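Local coordinates for protein cellobiose 2-epimerase (Spirochaeta thermophila DSM 6192, PDB 5ZIG) that probably catalyses the reversible epimerisation of cellobiose to 4-O-beta-D-glucopyranosyl-D-mannose, at residues W360-T365 and A372-G377; L299-R304 and A312-V317; D150-R155 and E170-P175. All coordinates share one frame; numbering follows the deposited sequence.

Contact 1: residues W360-T365 and A372-G377; sequences WFWAVT and AGYEKG
Trp362 and Tyr374 form an offset aromatic stack that holds the loop 372-377 against the approach to the edge strand 363-364, in the connection leading to helix 384-402. The evidence for stacking is direct: the five-membered ring of Trp362 and the phenol ring lie with centroids 4.5 Å apart and planes only 12° from parallel. Each ring meets the other over a face and toward its rim, CD1 of Trp362 to CD1 of Tyr374 at 3.7 Å. Trp362 holds CG anti to its backbone N (chi1 175°), which carries the indole out to the phenol. Its CB also lies 3.7 Å from the backbone O of Glu375, while the carboxylate of Glu375 turns to Ser44.

Lys376 makes the second part of the contact. Its CB starts away from 360-365, but a bend at chi2 (-55°) brings CD back to 3.4 Å from Trp360 O. CE comes within 4.0 Å of Phe361 CD2, meeting that ring obliquely. A second bend, at chi4, turns NZ to a salt bridge with Asp354 and a hydrogen bond to Gly358 O. Lys381 donates to both Trp360 O and Lys376 O, joining the two backbones from outside.

No hydrogen bond runs directly between the segments; their cohesion is therefore aromatic and aliphatic, while the charged ends of Glu375 and Lys376 find their polar partners outside the two segments.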
loop_
_atom_site.group_PDB
_atom_site.type_symbol
_atom_site.label_atom_id
_atom_site.label_comp_id
_atom_site.label_asym_id
_atom_site.label_seq_id
_atom_site.Cartn_x
_atom_site.Cartn_y
_atom_site.Cartn_z
ATOM N N TRP A 360 4.818 -15.104 3.090
ATOM C CA TRP A 360 3.735 -15.381 2.210
ATOM C C TRP A 360 4.175 -15.520 0.760
ATOM O O TRP A 360 5.054 -14.854 0.325
ATOM C CB TRP A 360 2.683 -14.264 2.272
ATOM C CG TRP A 360 1.937 -13.984 3.579
ATOM C CD1 TRP A 360 2.259 -14.381 4.822
ATOM C CD2 TRP A 360 0.764 -13.210 3.732
ATOM N NE1 TRP A 360 1.407 -13.933 5.712
ATOM C CE2 TRP A 360 0.447 -13.216 5.078
ATOM C CE3 TRP A 360 -0.050 -12.523 2.867
ATOM C CZ2 TRP A 360 -0.650 -12.559 5.572
ATOM C CZ3 TRP A 360 -1.128 -11.889 3.366
ATOM C CH2 TRP A 360 -1.415 -11.909 4.698
ATOM N N PHE A 361 3.584 -16.444 0.031
ATOM C CA PHE A 361 3.833 -16.527 -1.398
ATOM C C PHE A 361 3.399 -15.235 -2.081
ATOM O O PHE A 361 2.471 -14.561 -1.634
ATOM C CB PHE A 361 3.105 -17.730 -1.982
ATOM C CG PHE A 361 3.669 -19.061 -1.510
ATOM C CD1 PHE A 361 2.875 -19.988 -0.829
ATOM C CD2 PHE A 361 5.003 -19.373 -1.733
ATOM C CE1 PHE A 361 3.410 -21.207 -0.395
ATOM C CE2 PHE A 361 5.541 -20.588 -1.302
ATOM C CZ PHE A 361 4.742 -21.506 -0.638
ATOM N N TRP A 362 4.120 -14.861 -3.150
ATOM C CA TRP A 362 3.654 -13.767 -4.002
ATOM C C TRP A 362 2.266 -14.057 -4.571
ATOM O O TRP A 362 1.430 -13.157 -4.677
ATOM C CB TRP A 362 4.647 -13.535 -5.146
ATOM C CG TRP A 362 4.174 -12.504 -6.127
ATOM C CD1 TRP A 362 3.193 -12.645 -7.073
ATOM C CD2 TRP A 362 4.683 -11.174 -6.273
ATOM N NE1 TRP A 362 3.047 -11.480 -7.782
ATOM C CE2 TRP A 362 3.955 -10.561 -7.318
ATOM C CE3 TRP A 362 5.691 -10.446 -5.629
ATOM C CZ2 TRP A 362 4.182 -9.247 -7.716
ATOM C CZ3 TRP A 362 5.914 -9.131 -6.025
ATOM C CH2 TRP A 362 5.159 -8.548 -7.061
ATOM N N ALA A 363 2.021 -15.307 -4.972
ATOM C CA ALA A 363 0.776 -15.673 -5.632
ATOM C C ALA A 363 0.611 -17.192 -5.663
ATOM O O ALA A 363 1.585 -17.954 -5.627
ATOM C CB ALA A 363 0.710 -15.103 -7.051
ATOM N N VAL A 364 -0.656 -17.608 -5.708
ATOM C CA VAL A 364 -1.037 -19.004 -5.841
ATOM C C VAL A 364 -2.150 -19.119 -6.879
ATOM O O VAL A 364 -2.762 -18.127 -7.278
ATOM C CB VAL A 364 -1.453 -19.595 -4.480
ATOM C CG1 VAL A 364 -0.296 -19.596 -3.497
ATOM C CG2 VAL A 364 -2.559 -18.708 -3.895
ATOM N N THR A 365 -2.407 -20.344 -7.319
ATOM C CA THR A 365 -3.501 -20.575 -8.255
ATOM C C THR A 365 -4.821 -20.394 -7.514
ATOM O O THR A 365 -4.839 -20.382 -6.281
ATOM C CB THR A 365 -3.425 -21.991 -8.843
ATOM O OG1 THR A 365 -3.531 -22.950 -7.784
ATOM C CG2 THR A 365 -2.103 -22.190 -9.550
ATOM N N ALA A 372 5.416 -20.580 -9.265
ATOM C CA ALA A 372 6.869 -20.554 -9.346
ATOM C C ALA A 372 7.354 -19.358 -10.167
ATOM O O ALA A 372 6.619 -18.784 -10.976
ATOM C CB ALA A 372 7.385 -21.849 -9.963
ATOM N N GLY A 373 8.619 -18.994 -9.956
ATOM C CA GLY A 373 9.260 -17.962 -10.738
ATOM C C GLY A 373 9.122 -16.558 -10.192
ATOM O O GLY A 373 9.523 -15.611 -10.867
ATOM N N TYR A 374 8.604 -16.415 -8.989
ATOM C CA TYR A 374 8.450 -15.132 -8.305
ATOM C C TYR A 374 9.259 -15.102 -7.070
ATOM O O TYR A 374 9.605 -16.115 -6.528
ATOM C CB TYR A 374 7.018 -14.843 -7.895
ATOM C CG TYR A 374 6.080 -14.711 -9.015
ATOM C CD1 TYR A 374 5.813 -13.504 -9.578
ATOM C CD2 TYR A 374 5.454 -15.796 -9.500
ATOM C CE1 TYR A 374 4.943 -13.399 -10.614
ATOM C CE2 TYR A 374 4.618 -15.706 -10.534
ATOM C CZ TYR A 374 4.365 -14.506 -11.089
ATOM O OH TYR A 374 3.491 -14.477 -12.102
ATOM N N GLU A 375 9.561 -13.912 -6.615
ATOM C CA GLU A 375 10.294 -13.790 -5.396
ATOM C C GLU A 375 9.429 -13.711 -4.166
ATOM O O GLU A 375 8.269 -13.486 -4.221
ATOM C CB GLU A 375 11.244 -12.625 -5.407
ATOM C CG GLU A 375 10.665 -11.339 -5.875
ATOM C CD GLU A 375 11.682 -10.539 -6.642
ATOM O OE1 GLU A 375 12.820 -10.997 -6.871
ATOM O OE2 GLU A 375 11.319 -9.444 -7.024
ATOM N N LYS A 376 10.108 -13.937 -3.075
ATOM C CA LYS A 376 9.573 -13.829 -1.772
ATOM C C LYS A 376 9.701 -12.393 -1.304
ATOM O O LYS A 376 8.892 -11.922 -0.594
ATOM C CB LYS A 376 10.352 -14.652 -0.834
ATOM C CG LYS A 376 9.718 -15.910 -0.419
ATOM C CD LYS A 376 8.347 -15.768 0.167
ATOM C CE LYS A 376 7.739 -17.147 0.137
ATOM N NZ LYS A 376 8.557 -18.078 0.914
ATOM N N GLY A 377 10.779 -11.740 -1.681
ATOM C CA GLY A 377 11.035 -10.367 -1.351
ATOM C C GLY A 377 11.812 -9.678 -2.442
ATOM O O GLY A 377 12.604 -10.296 -3.045
#

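Contact 2: residues L299-R304 and A312-V317; sequences LPNEQR and ARVWWV
Leu299 and Asn301 meet Ala312, Val314 and Val317 at the open end of the beta hairpin formed by strands 302-303 and 309-314, where the second strand runs into helix 315-332. Asn301 and Glu302 both face Asp310, a classic beta bulge at the start of the pairing.

The apolar part centres on Val317 in the first turn of the helix. Its CG1 packs on Leu299 CB at 3.8 Å, and its CG2 approaches the side-chain oxygen of Asn301. Asn301 has CG anti to the backbone N (chi1 -177°), placing the amide against the valines: CG lies 4.0 Å from Val314 CG2. Its ND2 end is held by Asp310 OD2.

Arg313 contributes a flat surface rather than a polar bond across the segments. One face of its guanidinium covers the Leu299-Pro300 peptide, with Pro300 N 3.9 Å above the plane and over its centre. Bending at chi2 (48°) folds the chain back to bring CD within 3.6 Å of Leu299 O. Ser298 OG and Arg311 O bind NE and NH1, respectively, fixing the group's rotation. A leucine in its place would probably leave the Leu299-Pro300 peptide without its planar cover and Ser298 OG and Arg311 O without these partners.

Polar bridging falls to an ordered water. Direct backbone pairing is absent here: Asn301 N is near Ala312 O, but the angle is too poor for a hydrogen bond. The water instead donates to Leu299 O and Ala312 O and accepts from Val314 N, the N-cap residue, with all three bonds measuring 2.7 Å from the water oxygen.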
loop_
_atom_site.group_PDB
_atom_site.type_symbol
_atom_site.label_atom_id
_atom_site.label_comp_id
_atom_site.label_asym_id
_atom_site.label_seq_id
_atom_site.Cartn_x
_atom_site.Cartn_y
_atom_site.Cartn_z
ATOM N N LEU A 299 -9.671 -13.229 -4.780
ATOM C CA LEU A 299 -9.772 -12.220 -5.832
ATOM C C LEU A 299 -8.753 -12.409 -6.944
ATOM O O LEU A 299 -7.547 -12.529 -6.677
ATOM C CB LEU A 299 -9.621 -10.822 -5.237
ATOM C CG LEU A 299 -10.900 -10.305 -4.610
ATOM C CD1 LEU A 299 -10.768 -8.803 -4.405
ATOM C CD2 LEU A 299 -12.076 -10.633 -5.514
ATOM N N PRO A 300 -9.206 -12.396 -8.195
ATOM C CA PRO A 300 -8.281 -12.440 -9.331
ATOM C C PRO A 300 -7.435 -11.178 -9.401
ATOM O O PRO A 300 -7.721 -10.154 -8.774
ATOM C CB PRO A 300 -9.196 -12.561 -10.554
ATOM C CG PRO A 300 -10.592 -12.264 -10.064
ATOM C CD PRO A 300 -10.621 -12.464 -8.594
ATOM N N ASN A 301 -6.376 -11.257 -10.205
ATOM C CA ASN A 301 -5.396 -10.182 -10.167
ATOM C C ASN A 301 -5.840 -8.991 -11.007
ATOM O O ASN A 301 -5.851 -7.852 -10.524
ATOM C CB ASN A 301 -4.035 -10.677 -10.628
ATOM C CG ASN A 301 -2.992 -9.597 -10.536
ATOM O OD1 ASN A 301 -3.010 -8.783 -9.607
ATOM N ND2 ASN A 301 -2.078 -9.575 -11.490
ATOM N N GLU A 302 -6.226 -9.226 -12.259
ATOM C CA GLU A 302 -6.685 -8.105 -13.050
ATOM C C GLU A 302 -7.501 -8.587 -14.234
ATOM O O GLU A 302 -7.392 -9.733 -14.676
ATOM C CB GLU A 302 -5.511 -7.251 -13.556
ATOM C CG GLU A 302 -4.757 -7.904 -14.698
ATOM C CD GLU A 302 -3.724 -6.982 -15.331
ATOM O OE1 GLU A 302 -3.994 -5.764 -15.445
ATOM O OE2 GLU A 302 -2.643 -7.479 -15.710
ATOM N N GLN A 303 -8.318 -7.674 -14.739
ATOM C CA GLN A 303 -8.956 -7.805 -16.036
ATOM C C GLN A 303 -8.096 -7.062 -17.050
ATOM O O GLN A 303 -7.893 -5.848 -16.923
ATOM C CB GLN A 303 -10.369 -7.230 -15.990
ATOM C CG GLN A 303 -11.186 -7.450 -17.242
ATOM C CD GLN A 303 -12.665 -7.590 -16.920
ATOM O OE1 GLN A 303 -13.390 -6.599 -16.835
ATOM N NE2 GLN A 303 -13.112 -8.825 -16.721
ATOM N N ARG A 304 -7.571 -7.790 -18.035
ATOM C CA ARG A 304 -6.755 -7.156 -19.059
ATOM C C ARG A 304 -7.611 -6.250 -19.941
ATOM O O ARG A 304 -8.846 -6.308 -19.930
ATOM C CB ARG A 304 -6.050 -8.220 -19.899
ATOM C CG ARG A 304 -5.147 -9.088 -19.061
ATOM C CD ARG A 304 -4.221 -9.902 -19.915
ATOM N NE ARG A 304 -3.595 -10.975 -19.149
ATOM C CZ ARG A 304 -4.136 -12.171 -18.936
ATOM N NH1 ARG A 304 -5.335 -12.467 -19.426
ATOM N NH2 ARG A 304 -3.466 -13.076 -18.229
ATOM N N ALA A 312 -4.476 -15.266 -11.312
ATOM C CA ALA A 312 -3.522 -15.424 -10.229
ATOM C C ALA A 312 -4.073 -14.793 -8.959
ATOM O O ALA A 312 -4.617 -13.683 -8.977
ATOM C CB ALA A 312 -2.178 -14.793 -10.589
ATOM N N ARG A 313 -3.915 -15.503 -7.878
ATOM C CA ARG A 313 -4.299 -15.068 -6.591
ATOM C C ARG A 313 -3.036 -14.543 -5.954
ATOM O O ARG A 313 -2.279 -15.271 -5.424
ATOM C CB ARG A 313 -4.931 -16.191 -5.784
ATOM C CG ARG A 313 -6.427 -16.200 -5.781
ATOM C CD ARG A 313 -7.025 -16.062 -7.129
ATOM N NE ARG A 313 -8.420 -16.328 -7.150
ATOM C CZ ARG A 313 -9.161 -16.425 -8.217
ATOM N NH1 ARG A 313 -8.672 -16.251 -9.421
ATOM N NH2 ARG A 313 -10.422 -16.694 -8.087
ATOM N N VAL A 314 -2.900 -13.231 -6.032
ATOM C CA VAL A 314 -1.764 -12.464 -5.561
ATOM C C VAL A 314 -1.894 -11.959 -4.129
ATOM O O VAL A 314 -2.897 -11.476 -3.739
ATOM C CB VAL A 314 -1.469 -11.331 -6.559
ATOM C CG1 VAL A 314 -0.380 -10.414 -6.077
ATOM C CG2 VAL A 314 -1.116 -11.893 -7.905
ATOM N N TRP A 315 -0.858 -12.136 -3.369
ATOM C CA TRP A 315 -0.790 -11.775 -1.978
ATOM C C TRP A 315 -1.402 -10.419 -1.536
ATOM O O TRP A 315 -2.240 -10.448 -0.691
ATOM C CB TRP A 315 0.592 -12.066 -1.357
ATOM C CG TRP A 315 1.428 -10.911 -1.081
ATOM C CD1 TRP A 315 1.584 -10.297 0.080
ATOM C CD2 TRP A 315 2.062 -10.107 -2.040
ATOM N NE1 TRP A 315 2.337 -9.206 -0.049
ATOM C CE2 TRP A 315 2.652 -9.064 -1.363
ATOM C CE3 TRP A 315 2.242 -10.200 -3.407
ATOM C CZ2 TRP A 315 3.412 -8.119 -2.012
ATOM C CZ3 TRP A 315 2.964 -9.288 -4.027
ATOM C CH2 TRP A 315 3.550 -8.245 -3.338
ATOM N N TRP A 316 -1.079 -9.317 -2.203
ATOM C CA TRP A 316 -1.490 -8.013 -1.793
ATOM C C TRP A 316 -2.932 -7.764 -2.069
ATOM O O TRP A 316 -3.555 -7.099 -1.347
ATOM C CB TRP A 316 -0.567 -6.926 -2.364
ATOM C CG TRP A 316 -0.763 -6.610 -3.753
ATOM C CD1 TRP A 316 -0.172 -7.179 -4.781
ATOM C CD2 TRP A 316 -1.623 -5.627 -4.283
ATOM N NE1 TRP A 316 -0.588 -6.646 -5.914
ATOM C CE2 TRP A 316 -1.482 -5.662 -5.642
ATOM C CE3 TRP A 316 -2.496 -4.704 -3.732
ATOM C CZ2 TRP A 316 -2.180 -4.843 -6.456
ATOM C CZ3 TRP A 316 -3.181 -3.888 -4.552
ATOM C CH2 TRP A 316 -3.033 -3.968 -5.884
ATOM N N VAL A 317 -3.424 -8.342 -3.122
ATOM C CA VAL A 317 -4.764 -8.217 -3.539
ATOM C C VAL A 317 -5.711 -8.836 -2.472
ATOM O O VAL A 317 -6.725 -8.292 -2.166
ATOM C CB VAL A 317 -4.911 -8.878 -4.910
ATOM C CG1 VAL A 317 -6.329 -8.992 -5.354
ATOM C CG2 VAL A 317 -4.120 -8.142 -5.957
HETATM O O HOH W 1 -4.956 -11.814 -7.006
#

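Contact 3: residues D150-R155 and E170-P175; sequences DLLEDR and EDWSTP
Leu151, Leu152 and Arg155, on the last turns of helix 139-156, receive Trp172 from the loop between strands 167-168 and 175-176. Apolar packing makes up much of the contact. Leu151 CD1 sits over one face of the indole, 3.3 Å above its plane and displaced toward the rim, with its nearest ring atom Trp172 NE1 at 3.6 Å. Leu152 CD1 reaches Trp172 CH2 at the far end of the six-membered ring, 4.2 Å away, while Arg155 CB lies near CE3.

The hydrogen bonding across the segments converges on one carbonyl. Arg155 NE donates to Trp172 O at 2.9 Å, and NH2 adds a weak bond to the same oxygen at 3.0 Å. Bends at chi2 and chi3 (-62° and -58°) bring NE to that oxygen, and the turn of the guanidinium lets NH2 follow. The NE bond is not straight, its N-H...O angle being 135°.

Within the loop, Asp171 OD1 accepts from Ser173 N at 2.9 Å, an Asx turn, and also from Ser173 OG; both donors approach from the same face of the carboxylate. Trp172 is the middle residue of this turn, which is likely to steady the carbonyl offered to Arg155.

Beyond the two segments, Trp172 NE1 donates to Arg100 O, and the indole also packs on Leu119 and Asn122, thereby wedging between helix 139-156 and helix 119-136 just ahead of strand 175-176.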
loop_
_atom_site.group_PDB
_atom_site.type_symbol
_atom_site.label_atom_id
_atom_site.label_comp_id
_atom_site.label_asym_id
_atom_site.label_seq_id
_atom_site.Cartn_x
_atom_site.Cartn_y
_atom_site.Cartn_z
ATOM N N ASP A 150 7.157 18.931 -0.031
ATOM C CA ASP A 150 7.302 20.197 -0.749
ATOM C C ASP A 150 7.680 19.963 -2.201
ATOM O O ASP A 150 7.217 20.690 -3.088
ATOM C CB ASP A 150 8.328 21.093 -0.052
ATOM C CG ASP A 150 7.730 21.829 1.129
ATOM O OD1 ASP A 150 6.482 21.876 1.206
ATOM O OD2 ASP A 150 8.491 22.343 1.979
ATOM N N LEU A 151 8.491 18.929 -2.472
ATOM C CA LEU A 151 8.877 18.650 -3.856
ATOM C C LEU A 151 7.699 18.115 -4.648
ATOM O O LEU A 151 7.483 18.505 -5.805
ATOM C CB LEU A 151 10.023 17.641 -3.902
ATOM C CG LEU A 151 11.446 18.090 -3.577
ATOM C CD1 LEU A 151 12.339 16.859 -3.498
ATOM C CD2 LEU A 151 11.961 19.084 -4.620
ATOM N N LEU A 152 6.968 17.162 -4.052
ATOM C CA LEU A 152 5.760 16.629 -4.662
ATOM C C LEU A 152 4.782 17.740 -5.040
ATOM O O LEU A 152 4.150 17.687 -6.104
ATOM C CB LEU A 152 5.102 15.632 -3.706
ATOM C CG LEU A 152 5.574 14.177 -3.673
ATOM C CD1 LEU A 152 7.081 14.031 -3.904
ATOM C CD2 LEU A 152 5.173 13.524 -2.357
ATOM N N GLU A 153 4.633 18.751 -4.179
ATOM C CA GLU A 153 3.724 19.836 -4.503
ATOM C C GLU A 153 4.389 20.820 -5.460
ATOM O O GLU A 153 3.802 21.196 -6.480
ATOM C CB GLU A 153 3.255 20.536 -3.221
ATOM C CG GLU A 153 2.512 19.611 -2.239
ATOM C CD GLU A 153 1.247 19.032 -2.828
ATOM O OE1 GLU A 153 0.329 19.811 -3.186
ATOM O OE2 GLU A 153 1.184 17.783 -2.946
ATOM N N ASP A 154 5.635 21.201 -5.182
ATOM C CA ASP A 154 6.239 22.268 -5.981
ATOM C C ASP A 154 6.642 21.787 -7.376
ATOM O O ASP A 154 6.387 22.481 -8.369
ATOM C CB ASP A 154 7.425 22.878 -5.224
ATOM C CG ASP A 154 7.012 23.492 -3.866
ATOM O OD1 ASP A 154 7.884 23.682 -2.979
ATOM O OD2 ASP A 154 5.802 23.764 -3.677
ATOM N N ARG A 155 7.251 20.604 -7.485
ATOM C CA ARG A 155 7.619 20.063 -8.792
ATOM C C ARG A 155 6.626 19.039 -9.329
ATOM O O ARG A 155 6.440 18.964 -10.546
ATOM C CB ARG A 155 9.011 19.411 -8.750
ATOM C CG ARG A 155 10.128 20.274 -8.154
ATOM C CD ARG A 155 10.376 21.547 -8.964
ATOM N NE ARG A 155 10.713 21.265 -10.359
ATOM C CZ ARG A 155 9.992 21.679 -11.394
ATOM N NH1 ARG A 155 8.895 22.400 -11.195
ATOM N NH2 ARG A 155 10.362 21.379 -12.628
ATOM N N GLU A 170 16.482 13.256 -12.494
ATOM C CA GLU A 170 17.162 13.345 -11.209
ATOM C C GLU A 170 17.058 14.750 -10.611
ATOM O O GLU A 170 16.736 14.906 -9.425
ATOM C CB GLU A 170 18.623 12.914 -11.365
ATOM C CG GLU A 170 19.401 12.958 -10.062
ATOM C CD GLU A 170 20.854 12.552 -10.225
ATOM O OE1 GLU A 170 21.281 12.311 -11.378
ATOM O OE2 GLU A 170 21.566 12.483 -9.196
ATOM N N ASP A 171 17.275 15.790 -11.433
ATOM C CA ASP A 171 17.265 17.173 -10.971
ATOM C C ASP A 171 15.862 17.743 -10.795
ATOM O O ASP A 171 15.735 18.941 -10.516
ATOM C CB ASP A 171 18.075 18.060 -11.934
ATOM C CG ASP A 171 17.537 18.036 -13.366
ATOM O OD1 ASP A 171 16.344 17.705 -13.572
ATOM O OD2 ASP A 171 18.304 18.359 -14.295
ATOM N N TRP A 172 14.820 16.923 -10.977
ATOM C CA TRP A 172 13.404 17.279 -10.827
ATOM C C TRP A 172 12.944 18.307 -11.857
ATOM O O TRP A 172 11.950 19.018 -11.632
ATOM C CB TRP A 172 13.087 17.795 -9.417
ATOM C CG TRP A 172 13.046 16.763 -8.314
ATOM C CD1 TRP A 172 14.058 16.448 -7.457
ATOM C CD2 TRP A 172 11.922 15.955 -7.917
ATOM N NE1 TRP A 172 13.647 15.483 -6.568
ATOM C CE2 TRP A 172 12.337 15.173 -6.819
ATOM C CE3 TRP A 172 10.602 15.834 -8.370
ATOM C CZ2 TRP A 172 11.492 14.259 -6.185
ATOM C CZ3 TRP A 172 9.755 14.915 -7.726
ATOM C CH2 TRP A 172 10.212 14.146 -6.656
ATOM N N SER A 173 13.626 18.391 -12.997
ATOM C CA SER A 173 13.324 19.416 -13.988
ATOM C C SER A 173 12.344 18.957 -15.059
ATOM O O SER A 173 11.565 19.774 -15.558
ATOM C CB SER A 173 14.613 19.869 -14.690
ATOM O OG SER A 173 15.021 18.937 -15.678
ATOM N N THR A 174 12.391 17.684 -15.442
ATOM C CA THR A 174 11.706 17.165 -16.618
ATOM C C THR A 174 10.760 16.040 -16.221
ATOM O O THR A 174 11.222 15.004 -15.716
ATOM C CB THR A 174 12.747 16.657 -17.627
ATOM O OG1 THR A 174 13.566 17.751 -18.056
ATOM C CG2 THR A 174 12.083 15.981 -18.832
ATOM N N PRO A 175 9.446 16.182 -16.393
ATOM C CA PRO A 175 8.554 15.063 -16.080
ATOM C C PRO A 175 8.788 13.905 -17.037
ATOM O O PRO A 175 9.090 14.092 -18.219
ATOM C CB PRO A 175 7.145 15.661 -16.234
ATOM C CG PRO A 175 7.329 16.909 -17.057
ATOM C CD PRO A 175 8.710 17.407 -16.770
#

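Overall arrangement
Along the chain the order is contact 3, contact 2, contact 1, each closing before the next opens. Contacts 1 and 2 are neighbours, their centres about 12 Å apart: strands 363-364 and 309-314 lie side by side in one four-stranded antiparallel arrangement, and probable hydrogen bonds join Trp362 O to Trp315 N (2.8 Å) and Val364 N to Arg313 O (2.9 Å). Contact 3 stands apart, its centre about 35 Å from that of contact 1 and about 33 Å from that of contact 2, touching neither. The paired helices are consistent with the (alpha/alpha)6 barrel of the N-acylglucosamine 2-epimerase family; contacts 1 and 2 form one continuous region of strands and loops connecting its helices, while contact 3 secures a separate loop to helix 139-156.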